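Local coordinates for glycoside Hydrolase (Bacteroides uniformis, PDB 5T9X), which probably hydrolyses agarose as a family 16 glycoside hydrolase in the agarose metabolic pathway of a human gut symbiont, at residues 178-183 / 189-194; 76-81 / 86-91; 57-60 / 66-69; 142-147 / 308-313. One frame throughout, in Å; residues are numbered along the deposited sequence.

How the contacts relate
Along the chain, contact 3 closes first, contact 2 follows, and contact 1 lies nested inside the long loop closed by contact 4. Contact 1 is the buried hairpin near the middle of the molecule, and contact 4 reaches the same mixed sheet through strand 140-154, their centres about 23 Å apart. Contacts 2 and 3 lie by the other, antiparallel sheet, with centres about 26 Å apart: 57-60 packs on Trp-67 of edge strand 65-69, and the loop after that strand forms contact 2 beside the sodium ion. Contacts 3 and 4 flank the molecule's centre from opposite sides, about 42 Å between centres. The probable catalytic strand is central, and the other three contacts are peripheral.

Contact 1. Residues 178-183 / 189-194; sequences DVWMLS and EIDIIE
The antiparallel hairpin of strands 176-182 and 188-195 carries the sequence Glu-Ile-Asp-Ile-Ile-Glu, which fits the ExDxxE signature bearing the catalytic acids in family 16 glycoside hydrolases. A classic beta bulge interrupts it where Ile-192 and Ile-193 both face Val-179. The carbonyl oxygen Val-179 O takes two N-H groups, from Ile-193 N at 3.0 Å in a nearly straight bond (170°) and from Ile-192 N at 3.0 Å in a more bent one (136°). Beyond the bulge, Met-181 N donates to Ile-190 O at 2.7 Å and Ile-190 N to Met-181 O at 2.9 Å. Trp-180, its CG held between the backbone N and the carbonyl carbon (chi1 57°), sends its six-membered ring obliquely past Glu-189, with CE3 lying 3.6 Å from Glu-189 CD. Its CB also meets Asp-191 OD1 at 3.5 Å. On the other face the methyl CE of Met-181 rests 3.9 Å from Ile-190 CB. Farther along, Asp-178 OD1 lies alongside Glu-194, whose carboxylate bonds to His-216 and Gln-306. Because the bulge inserts one residue, Glu-194 returns to the face of Glu-189 and Asp-191, gathering three acids in what is probably the catalytic cleft, where an imidazole, probably from crystallisation, lies beside Glu-189.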
loop_
_atom_site.group_PDB
_atom_site.type_symbol
_atom_site.label_atom_id
_atom_site.label_comp_id
_atom_site.label_asym_id
_atom_site.label_seq_id
_atom_site.Cartn_x
_atom_site.Cartn_y
_atom_site.Cartn_z
ATOM N N ASP A 178 1.329 -3.726 -1.043
ATOM C CA ASP A 178 1.083 -2.272 -0.983
ATOM C C ASP A 178 -0.285 -1.889 -0.454
ATOM O O ASP A 178 -1.320 -2.411 -0.916
ATOM C CB ASP A 178 1.162 -1.624 -2.374
ATOM C CG ASP A 178 2.520 -1.801 -3.065
ATOM O OD1 ASP A 178 3.577 -1.404 -2.499
ATOM O OD2 ASP A 178 2.520 -2.320 -4.200
ATOM N N VAL A 179 -0.271 -0.910 0.447
ATOM C CA VAL A 179 -1.472 -0.181 0.881
ATOM C C VAL A 179 -1.166 1.296 0.737
ATOM O O VAL A 179 -0.213 1.773 1.338
ATOM C CB VAL A 179 -1.843 -0.497 2.347
ATOM C CG1 VAL A 179 -3.096 0.259 2.780
ATOM C CG2 VAL A 179 -2.074 -1.982 2.495
ATOM N N TRP A 180 -1.964 2.025 -0.053
ATOM C CA TRP A 180 -1.610 3.415 -0.417
ATOM C C TRP A 180 -2.766 4.259 -0.911
ATOM O O TRP A 180 -3.863 3.779 -1.121
ATOM C CB TRP A 180 -0.452 3.433 -1.429
ATOM C CG TRP A 180 -0.689 2.673 -2.696
ATOM C CD1 TRP A 180 -0.901 1.339 -2.823
ATOM C CD2 TRP A 180 -0.668 3.202 -4.030
ATOM N NE1 TRP A 180 -1.060 0.994 -4.159
ATOM C CE2 TRP A 180 -0.893 2.115 -4.923
ATOM C CE3 TRP A 180 -0.494 4.475 -4.552
ATOM C CZ2 TRP A 180 -0.949 2.274 -6.332
ATOM C CZ3 TRP A 180 -0.535 4.644 -5.961
ATOM C CH2 TRP A 180 -0.771 3.543 -6.830
ATOM N N MET A 181 -2.513 5.546 -1.052
ATOM C CA MET A 181 -3.558 6.492 -1.361
ATOM C C MET A 181 -3.077 7.333 -2.517
ATOM O O MET A 181 -1.928 7.705 -2.561
ATOM C CB MET A 181 -3.867 7.345 -0.137
ATOM C CG MET A 181 -4.211 6.505 1.067
ATOM S SD MET A 181 -5.014 7.413 2.383
ATOM C CE MET A 181 -3.661 8.331 3.085
ATOM N N LEU A 182 -3.972 7.590 -3.455
ATOM C CA LEU A 182 -3.657 8.328 -4.648
ATOM C C LEU A 182 -4.867 9.190 -5.077
ATOM O O LEU A 182 -5.994 8.700 -5.105
ATOM C CB LEU A 182 -3.278 7.333 -5.744
ATOM C CG LEU A 182 -2.960 7.864 -7.148
ATOM C CD1 LEU A 182 -1.694 8.720 -7.123
ATOM C CD2 LEU A 182 -2.825 6.687 -8.113
ATOM N N SER A 183 -4.602 10.456 -5.411
ATOM C CA SER A 183 -5.608 11.368 -5.932
ATOM C C SER A 183 -6.024 10.924 -7.330
ATOM O O SER A 183 -5.185 10.394 -8.046
ATOM C CB SER A 183 -5.069 12.799 -5.999
ATOM O OG SER A 183 -4.017 12.917 -6.948
ATOM N N GLU A 189 0.162 11.310 -3.779
ATOM C CA GLU A 189 0.132 9.950 -3.333
ATOM C C GLU A 189 0.718 9.904 -1.925
ATOM O O GLU A 189 1.686 10.596 -1.655
ATOM C CB GLU A 189 0.948 9.138 -4.318
ATOM C CG GLU A 189 1.113 7.678 -3.994
ATOM C CD GLU A 189 2.088 6.976 -4.916
ATOM O OE1 GLU A 189 2.032 7.252 -6.150
ATOM O OE2 GLU A 189 2.894 6.140 -4.401
ATOM N N ILE A 190 0.097 9.116 -1.041
ATOM C CA ILE A 190 0.607 8.812 0.314
ATOM C C ILE A 190 0.719 7.289 0.406
ATOM O O ILE A 190 -0.266 6.565 0.143
ATOM C CB ILE A 190 -0.319 9.358 1.416
ATOM C CG1 ILE A 190 -0.379 10.868 1.333
ATOM C CG2 ILE A 190 0.192 8.978 2.783
ATOM C CD1 ILE A 190 -1.401 11.547 2.216
ATOM N N ASP A 191 1.909 6.797 0.730
ATOM C CA ASP A 191 2.135 5.350 0.837
ATOM C C ASP A 191 2.157 4.947 2.270
ATOM O O ASP A 191 3.000 5.419 3.011
ATOM C CB ASP A 191 3.445 4.938 0.203
ATOM C CG ASP A 191 3.530 5.356 -1.227
ATOM O OD1 ASP A 191 2.595 5.070 -2.008
ATOM O OD2 ASP A 191 4.523 6.017 -1.558
ATOM N N ILE A 192 1.244 4.059 2.640
ATOM C CA ILE A 192 1.162 3.557 3.996
ATOM C C ILE A 192 2.094 2.346 4.189
ATOM O O ILE A 192 2.950 2.331 5.065
ATOM C CB ILE A 192 -0.302 3.272 4.364
ATOM C CG1 ILE A 192 -1.103 4.566 4.213
ATOM C CG2 ILE A 192 -0.397 2.781 5.801
ATOM C CD1 ILE A 192 -2.595 4.427 4.365
ATOM N N ILE A 193 1.922 1.349 3.353
ATOM C CA ILE A 193 2.776 0.196 3.311
ATOM C C ILE A 193 3.272 0.031 1.887
ATOM O O ILE A 193 2.480 -0.094 0.951
ATOM C CB ILE A 193 2.030 -1.099 3.694
ATOM C CG1 ILE A 193 1.456 -0.997 5.112
ATOM C CG2 ILE A 193 2.993 -2.285 3.628
ATOM C CD1 ILE A 193 0.696 -2.222 5.608
ATOM N N GLU A 194 4.587 0.018 1.732
ATOM C CA GLU A 194 5.221 -0.584 0.546
ATOM C C GLU A 194 6.350 -1.470 1.083
ATOM O O GLU A 194 7.210 -1.003 1.815
ATOM C CB GLU A 194 5.701 0.499 -0.423
ATOM C CG GLU A 194 6.440 -0.022 -1.639
ATOM C CD GLU A 194 6.753 1.071 -2.655
ATOM O OE1 GLU A 194 7.321 2.120 -2.261
ATOM O OE2 GLU A 194 6.464 0.862 -3.857
#

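Contact 2. Residues 76-81 / 86-91; sequences FNYTAD and GNFEKK. With NA (sodium ion), chain D.
Tyr-78 and Asn-87 meet through a CH-pi contact: Asn-87 CB sits over one face of the phenol ring, 3.6 Å from its centroid and only 14° off the ring normal. The phenol reaches this place because Tyr-78 CG lies between the backbone N and the carbonyl carbon (chi1 53°), which swings the ring across to 86-91. The Asn-87 amide itself is turned well away from the ring plane, by 51°. Apolar packing continues beside the ring, with Tyr-78 CE1 at 4.0 Å from Phe-88 CB and the methyl Ala-80 CB at 3.7 Å from the same Phe-88 CB. Both segments belong to the long loop between strands 65-69 and 92-93, folded back on itself, and Tyr-78 and Phe-88 together lean on Val-115 of strand 113-116. Among polar links, one water bridges the backbones, donating to Thr-79 O at 3.1 Å and accepting from Asn-87 N at 3.2 Å. The hydroxyl of Tyr-78 hydrogen-bonds to Asp-74, just ahead of the segment. Metal coordination comes next to the aromatic contact: Asn-77 OD1 binds the sodium ion at 2.6 Å, in a site completed by Glu-51, Asp-75, Gly-118 and Asp-332.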
loop_
_atom_site.group_PDB
_atom_site.type_symbol
_atom_site.label_atom_id
_atom_site.label_comp_id
_atom_site.label_asym_id
_atom_site.label_seq_id
_atom_site.Cartn_x
_atom_site.Cartn_y
_atom_site.Cartn_z
ATOM N N PHE A 76 -13.499 -6.987 6.690
ATOM C CA PHE A 76 -13.422 -8.080 5.734
ATOM C C PHE A 76 -13.915 -9.440 6.253
ATOM O O PHE A 76 -13.436 -10.462 5.791
ATOM C CB PHE A 76 -11.992 -8.208 5.209
ATOM C CG PHE A 76 -11.510 -7.011 4.449
ATOM C CD1 PHE A 76 -12.097 -6.659 3.226
ATOM C CD2 PHE A 76 -10.420 -6.287 4.884
ATOM C CE1 PHE A 76 -11.627 -5.580 2.497
ATOM C CE2 PHE A 76 -9.954 -5.203 4.157
ATOM C CZ PHE A 76 -10.568 -4.840 2.975
ATOM N N ASN A 77 -14.867 -9.458 7.191
ATOM C CA ASN A 77 -15.387 -10.722 7.753
ATOM C C ASN A 77 -16.675 -11.116 7.012
ATOM O O ASN A 77 -17.794 -10.991 7.524
ATOM C CB ASN A 77 -15.568 -10.636 9.292
ATOM C CG ASN A 77 -14.225 -10.414 10.055
ATOM O OD1 ASN A 77 -13.113 -10.662 9.544
ATOM N ND2 ASN A 77 -14.333 -9.948 11.299
ATOM N N TYR A 78 -16.475 -11.532 5.768
ATOM C CA TYR A 78 -17.516 -12.003 4.863
ATOM C C TYR A 78 -16.825 -12.788 3.742
ATOM O O TYR A 78 -15.597 -12.958 3.757
ATOM C CB TYR A 78 -18.338 -10.832 4.297
ATOM C CG TYR A 78 -17.537 -9.714 3.630
ATOM C CD1 TYR A 78 -17.081 -9.828 2.290
ATOM C CD2 TYR A 78 -17.264 -8.533 4.317
ATOM C CE1 TYR A 78 -16.355 -8.793 1.683
ATOM C CE2 TYR A 78 -16.538 -7.506 3.733
ATOM C CZ TYR A 78 -16.077 -7.624 2.419
ATOM O OH TYR A 78 -15.370 -6.577 1.857
ATOM N N THR A 79 -17.597 -13.281 2.781
ATOM C CA THR A 79 -17.052 -14.054 1.665
ATOM C C THR A 79 -17.265 -13.303 0.383
ATOM O O THR A 79 -18.349 -12.756 0.164
ATOM C CB THR A 79 -17.705 -15.445 1.579
ATOM O OG1 THR A 79 -17.096 -16.266 2.566
ATOM C CG2 THR A 79 -17.453 -16.138 0.212
ATOM N N ALA A 80 -16.224 -13.261 -0.447
ATOM C CA ALA A 80 -16.348 -12.702 -1.798
ATOM C C ALA A 80 -15.322 -13.274 -2.752
ATOM O O ALA A 80 -14.249 -13.683 -2.335
ATOM C CB ALA A 80 -16.237 -11.179 -1.764
ATOM N N ASP A 81 -15.687 -13.321 -4.032
ATOM C CA ASP A 81 -14.713 -13.459 -5.133
ATOM C C ASP A 81 -15.201 -12.639 -6.354
ATOM O O ASP A 81 -16.202 -11.927 -6.228
ATOM C CB ASP A 81 -14.413 -14.932 -5.445
ATOM C CG ASP A 81 -15.650 -15.736 -5.743
ATOM O OD1 ASP A 81 -16.414 -15.376 -6.678
ATOM O OD2 ASP A 81 -15.833 -16.752 -5.039
ATOM N N GLY A 86 -20.855 -9.464 -3.796
ATOM C CA GLY A 86 -21.708 -9.294 -2.629
ATOM C C GLY A 86 -21.260 -8.149 -1.745
ATOM O O GLY A 86 -21.401 -6.985 -2.118
ATOM N N ASN A 87 -20.692 -8.480 -0.591
ATOM C CA ASN A 87 -20.336 -7.457 0.408
ATOM C C ASN A 87 -19.134 -6.590 0.062
ATOM O O ASN A 87 -19.065 -5.449 0.500
ATOM C CB ASN A 87 -20.097 -8.081 1.780
ATOM C CG ASN A 87 -21.383 -8.291 2.549
ATOM O OD1 ASN A 87 -22.417 -8.599 1.957
ATOM N ND2 ASN A 87 -21.330 -8.097 3.871
ATOM N N PHE A 88 -18.186 -7.165 -0.673
ATOM C CA PHE A 88 -17.034 -6.457 -1.245
ATOM C C PHE A 88 -17.465 -5.243 -2.090
ATOM O O PHE A 88 -16.956 -4.150 -1.913
ATOM C CB PHE A 88 -16.211 -7.464 -2.086
ATOM C CG PHE A 88 -15.012 -6.885 -2.738
ATOM C CD1 PHE A 88 -13.801 -6.828 -2.060
ATOM C CD2 PHE A 88 -15.088 -6.402 -4.048
ATOM C CE1 PHE A 88 -12.689 -6.275 -2.662
ATOM C CE2 PHE A 88 -13.975 -5.862 -4.659
ATOM C CZ PHE A 88 -12.773 -5.797 -3.959
ATOM N N GLU A 89 -18.443 -5.456 -2.964
ATOM C CA GLU A 89 -18.962 -4.437 -3.867
ATOM C C GLU A 89 -19.553 -3.214 -3.180
ATOM O O GLU A 89 -19.751 -2.201 -3.830
ATOM C CB GLU A 89 -20.007 -5.079 -4.794
ATOM C CG GLU A 89 -20.618 -4.159 -5.850
ATOM C CD GLU A 89 -21.152 -4.886 -7.093
ATOM O OE1 GLU A 89 -21.403 -6.123 -7.042
ATOM O OE2 GLU A 89 -21.315 -4.208 -8.146
ATOM N N LYS A 90 -19.861 -3.284 -1.888
ATOM C CA LYS A 90 -20.424 -2.125 -1.195
ATOM C C LYS A 90 -19.389 -1.066 -0.858
ATOM O O LYS A 90 -19.769 0.080 -0.576
ATOM C CB LYS A 90 -21.131 -2.534 0.095
ATOM C CG LYS A 90 -22.351 -3.419 -0.097
ATOM C CD LYS A 90 -22.692 -4.127 1.206
ATOM C CE LYS A 90 -23.988 -4.913 1.084
ATOM N NZ LYS A 90 -24.231 -5.721 2.310
ATOM N N LYS A 91 -18.104 -1.447 -0.834
ATOM C CA LYS A 91 -17.025 -0.518 -0.470
ATOM C C LYS A 91 -15.812 -0.471 -1.385
ATOM O O LYS A 91 -14.973 0.401 -1.214
ATOM C CB LYS A 91 -16.557 -0.825 0.963
ATOM C CG LYS A 91 -17.634 -0.569 1.990
ATOM C CD LYS A 91 -17.272 -1.167 3.325
ATOM C CE LYS A 91 -18.396 -0.948 4.313
ATOM N NZ LYS A 91 -17.823 -1.080 5.660
HETATM NA NA NA D . -10.793 -9.402 9.432
HETATM O O HOH W 1 -20.698 -11.107 1.312
#

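Contact 3. Residues 57-60 / 66-69; sequences VPVS and KWEL
With CG beside the backbone N (chi1 -70°), the indole of Trp-67 reaches out from strand 65-69 to the loop 57-60, while Val-57 holds its CG1 branch anti to its own N (chi1 180°), a turn that lays this methyl over the indole. Val-57 CG1 stands 3.6 Å from the centroid of the five-membered ring, a CH-pi contact over the face, and is displaced toward the rim so that it lies 3.5 Å from Trp-67 NE1. The loop then passes round to the nitrogen edge of the same ring. There Trp-67 NE1 donates to Val-59 O at 2.9 Å, in a somewhat bent bond (143° at the hydrogen); the nitrogen lies in the plane of the carbonyl, whereas the oxygen is tilted a little out of the ring plane. Val-59 also touches the indole with a methyl, its CG1 lying 4.0 Å from Trp-67 CZ2, and the carbonyl Ser-60 O comes within 3.7 Å of CZ2. Farther around, Tyr-257 meets the indole edge-to-face and Tyr-337 of the paired strand 329-341 touches both Trp-67 and Val-57. The contact therefore fastens the segment before the first strand to the edge of the antiparallel sheet. A hydrogen bond satisfies the indole N-H and, with the methyl over the face, limits the ring's freedom to turn in a contact that lies at the surface.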
loop_
_atom_site.group_PDB
_atom_site.type_symbol
_atom_site.label_atom_id
_atom_site.label_comp_id
_atom_site.label_asym_id
_atom_site.label_seq_id
_atom_site.Cartn_x
_atom_site.Cartn_y
_atom_site.Cartn_z
ATOM N N VAL A 57 -6.580 4.103 18.736
ATOM C CA VAL A 57 -6.069 5.022 17.760
ATOM C C VAL A 57 -4.826 5.630 18.423
ATOM O O VAL A 57 -4.906 6.139 19.522
ATOM C CB VAL A 57 -7.106 6.067 17.350
ATOM C CG1 VAL A 57 -6.513 7.013 16.319
ATOM C CG2 VAL A 57 -8.326 5.383 16.741
ATOM N N PRO A 58 -3.658 5.522 17.775
ATOM C CA PRO A 58 -2.427 5.789 18.521
ATOM C C PRO A 58 -2.081 7.263 18.703
ATOM O O PRO A 58 -1.021 7.555 19.174
ATOM C CB PRO A 58 -1.360 5.084 17.681
ATOM C CG PRO A 58 -1.916 5.045 16.284
ATOM C CD PRO A 58 -3.401 5.061 16.392
ATOM N N VAL A 59 -2.968 8.180 18.346
ATOM C CA VAL A 59 -2.705 9.607 18.471
ATOM C C VAL A 59 -4.003 10.321 18.836
ATOM O O VAL A 59 -5.083 9.855 18.480
ATOM C CB VAL A 59 -2.097 10.165 17.159
ATOM C CG1 VAL A 59 -2.967 9.830 15.945
ATOM C CG2 VAL A 59 -1.812 11.667 17.261
ATOM N N SER A 60 -3.882 11.430 19.556
ATOM C CA SER A 60 -5.035 12.220 19.963
ATOM C C SER A 60 -5.690 12.926 18.782
ATOM O O SER A 60 -5.018 13.389 17.857
ATOM C CB SER A 60 -4.648 13.272 21.010
ATOM O OG SER A 60 -5.735 14.170 21.201
ATOM N N LYS A 66 -12.886 14.162 19.148
ATOM C CA LYS A 66 -12.792 12.716 19.227
ATOM C C LYS A 66 -12.686 12.111 17.805
ATOM O O LYS A 66 -12.945 12.777 16.825
ATOM C CB LYS A 66 -14.012 12.156 19.977
ATOM C CG LYS A 66 -15.272 12.186 19.153
ATOM C CD LYS A 66 -16.541 11.881 19.906
ATOM C CE LYS A 66 -17.702 12.043 18.938
ATOM N NZ LYS A 66 -19.010 11.834 19.596
ATOM N N TRP A 67 -12.327 10.838 17.728
ATOM C CA TRP A 67 -12.208 10.116 16.474
ATOM C C TRP A 67 -13.546 9.540 16.090
ATOM O O TRP A 67 -14.212 9.027 16.932
ATOM C CB TRP A 67 -11.210 8.971 16.622
ATOM C CG TRP A 67 -9.828 9.447 16.769
ATOM C CD1 TRP A 67 -9.048 9.385 17.883
ATOM C CD2 TRP A 67 -9.047 10.067 15.760
ATOM N NE1 TRP A 67 -7.817 9.938 17.631
ATOM C CE2 TRP A 67 -7.792 10.373 16.333
ATOM C CE3 TRP A 67 -9.292 10.417 14.425
ATOM C CZ2 TRP A 67 -6.780 11.006 15.618
ATOM C CZ3 TRP A 67 -8.278 11.024 13.701
ATOM C CH2 TRP A 67 -7.032 11.309 14.300
ATOM N N GLU A 68 -13.912 9.601 14.813
ATOM C CA GLU A 68 -15.124 9.014 14.316
ATOM C C GLU A 68 -14.780 8.024 13.189
ATOM O O GLU A 68 -14.192 8.381 12.172
ATOM C CB GLU A 68 -16.053 10.115 13.822
ATOM C CG GLU A 68 -17.282 9.656 13.059
ATOM C CD GLU A 68 -18.061 10.836 12.494
ATOM O OE1 GLU A 68 -18.817 11.479 13.289
ATOM O OE2 GLU A 68 -17.914 11.133 11.262
ATOM N N LEU A 69 -15.191 6.778 13.380
ATOM C CA LEU A 69 -14.975 5.745 12.401
ATOM C C LEU A 69 -15.743 6.085 11.130
ATOM O O LEU A 69 -16.879 6.512 11.205
ATOM C CB LEU A 69 -15.458 4.421 12.963
ATOM C CG LEU A 69 -15.200 3.207 12.090
ATOM C CD1 LEU A 69 -13.708 2.864 12.036
ATOM C CD2 LEU A 69 -16.022 2.053 12.627
#

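Contact 4. Residues 142-147 / 308-313; sequences KMMPGT and WRAISG
A Schellman motif ends the short helix 307-310, and the turn it makes lies against strand 140-154, where Met-144 and Lys-142 meet Ala-310 and Ile-311. Met-144 makes the closest approach: its chain, extended beyond CG, runs across to the helix end, where the methyl lies beside the Ala-310 carbonyl. Met-144 CE is 3.2 Å from the carbonyl oxygen Ala-310 O and 3.5 Å from Ile-311 CA, and the sulfur SD is 4.1 Å from the methyl Ala-310 CB. The same carbonyl accepts the N-H of Gly-313, N to O 3.2 Å, the bond that closes the type I turn from 310 to 313. Gly-313, with a positive phi of 95°, is the C-prime residue of the motif, and its own carbonyl is held by Arg-200. The family's jelly-roll sheet supplies the strand side, where strand 140-154 pairs antiparallel with strand 132-137 and Met-144 also rests on Val-135. Lys-142 covers the neighbouring Ile-311, with CB 4.1 Å from Ile-311 CG1, while its extended chain brings NZ to 3.8 Å from Ile-311 O, a loose approach. Pro-105 and Asp-305 touch Ala-310 from the neighbouring loops.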
loop_
_atom_site.group_PDB
_atom_site.type_symbol
_atom_site.label_atom_id
_atom_site.label_comp_id
_atom_site.label_asym_id
_atom_site.label_seq_id
_atom_site.Cartn_x
_atom_site.Cartn_y
_atom_site.Cartn_z
ATOM N N LYS A 142 13.934 -4.971 -21.580
ATOM C CA LYS A 142 13.888 -6.412 -21.357
ATOM C C LYS A 142 12.480 -6.976 -21.640
ATOM O O LYS A 142 11.487 -6.394 -21.233
ATOM C CB LYS A 142 14.305 -6.696 -19.917
ATOM C CG LYS A 142 14.865 -8.081 -19.669
ATOM C CD LYS A 142 15.804 -8.094 -18.465
ATOM C CE LYS A 142 16.571 -9.406 -18.356
ATOM N NZ LYS A 142 17.692 -9.274 -17.381
ATOM N N MET A 143 12.399 -8.080 -22.372
ATOM C CA MET A 143 11.137 -8.757 -22.593
ATOM C C MET A 143 10.982 -9.792 -21.503
ATOM O O MET A 143 11.864 -10.603 -21.342
ATOM C CB MET A 143 11.137 -9.458 -23.956
ATOM C CG MET A 143 11.359 -8.539 -25.148
ATOM S SD MET A 143 10.221 -7.139 -25.266
ATOM C CE MET A 143 8.658 -7.991 -25.469
ATOM N N MET A 144 9.879 -9.767 -20.760
ATOM C CA MET A 144 9.618 -10.784 -19.726
ATOM C C MET A 144 8.226 -11.345 -19.820
ATOM O O MET A 144 7.354 -10.719 -20.404
ATOM C CB MET A 144 9.731 -10.190 -18.341
ATOM C CG MET A 144 10.871 -9.225 -18.209
ATOM S SD MET A 144 11.216 -9.001 -16.477
ATOM C CE MET A 144 12.463 -7.756 -16.650
ATOM N N PRO A 145 8.004 -12.512 -19.208
ATOM C CA PRO A 145 6.629 -12.962 -19.048
ATOM C C PRO A 145 5.904 -12.113 -18.011
ATOM O O PRO A 145 6.489 -11.728 -16.992
ATOM C CB PRO A 145 6.770 -14.404 -18.554
ATOM C CG PRO A 145 8.198 -14.784 -18.794
ATOM C CD PRO A 145 8.966 -13.503 -18.698
ATOM N N GLY A 146 4.640 -11.818 -18.294
ATOM C CA GLY A 146 3.770 -11.115 -17.373
ATOM C C GLY A 146 3.561 -11.847 -16.062
ATOM O O GLY A 146 3.755 -13.055 -15.980
ATOM N N THR A 147 3.180 -11.094 -15.038
ATOM C CA THR A 147 2.881 -11.641 -13.738
ATOM C C THR A 147 1.481 -11.186 -13.354
ATOM O O THR A 147 1.245 -10.005 -13.238
ATOM C CB THR A 147 3.910 -11.150 -12.736
ATOM O OG1 THR A 147 5.227 -11.403 -13.263
ATOM C CG2 THR A 147 3.735 -11.858 -11.427
ATOM N N TRP A 308 11.532 -1.629 -11.972
ATOM C CA TRP A 308 12.930 -1.450 -11.539
ATOM C C TRP A 308 13.524 -2.657 -10.805
ATOM O O TRP A 308 14.745 -2.904 -10.854
ATOM C CB TRP A 308 13.048 -0.190 -10.684
ATOM C CG TRP A 308 12.180 -0.176 -9.424
ATOM C CD1 TRP A 308 10.822 0.072 -9.340
ATOM C CD2 TRP A 308 12.626 -0.393 -8.078
ATOM N NE1 TRP A 308 10.411 0.002 -8.028
ATOM C CE2 TRP A 308 11.494 -0.284 -7.234
ATOM C CE3 TRP A 308 13.883 -0.671 -7.497
ATOM C CZ2 TRP A 308 11.574 -0.451 -5.829
ATOM C CZ3 TRP A 308 13.968 -0.849 -6.085
ATOM C CH2 TRP A 308 12.814 -0.738 -5.276
ATOM N N ARG A 309 12.665 -3.411 -10.127
ATOM C CA ARG A 309 13.074 -4.662 -9.503
ATOM C C ARG A 309 13.053 -5.811 -10.485
ATOM O O ARG A 309 13.935 -6.671 -10.460
ATOM C CB ARG A 309 12.182 -4.983 -8.323
ATOM C CG ARG A 309 12.568 -4.173 -7.107
ATOM C CD ARG A 309 11.484 -4.213 -6.066
ATOM N NE ARG A 309 11.222 -5.577 -5.627
ATOM C CZ ARG A 309 11.912 -6.240 -4.699
ATOM N NH1 ARG A 309 12.952 -5.687 -4.073
ATOM N NH2 ARG A 309 11.540 -7.481 -4.387
ATOM N N ALA A 310 12.035 -5.851 -11.333
ATOM C CA ALA A 310 11.897 -6.963 -12.274
ATOM C C ALA A 310 13.028 -6.969 -13.307
ATOM O O ALA A 310 13.549 -8.010 -13.696
ATOM C CB ALA A 310 10.544 -6.925 -12.963
ATOM N N ILE A 311 13.422 -5.790 -13.730
ATOM C CA ILE A 311 14.478 -5.689 -14.705
ATOM C C ILE A 311 15.843 -6.157 -14.179
ATOM O O ILE A 311 16.704 -6.495 -14.971
ATOM C CB ILE A 311 14.524 -4.264 -15.265
ATOM C CG1 ILE A 311 15.065 -4.300 -16.681
ATOM C CG2 ILE A 311 15.293 -3.345 -14.342
ATOM C CD1 ILE A 311 14.779 -3.012 -17.412
ATOM N N SER A 312 16.019 -6.188 -12.859
ATOM C CA SER A 312 17.241 -6.654 -12.229
ATOM C C SER A 312 17.140 -8.089 -11.665
ATOM O O SER A 312 18.005 -8.506 -10.891
ATOM C CB SER A 312 17.661 -5.658 -11.134
ATOM O OG SER A 312 17.726 -4.334 -11.669
ATOM N N GLY A 313 16.123 -8.850 -12.064
ATOM C CA GLY A 313 16.009 -10.250 -11.673
ATOM C C GLY A 313 15.145 -10.567 -10.448
ATOM O O GLY A 313 15.150 -11.710 -9.974
#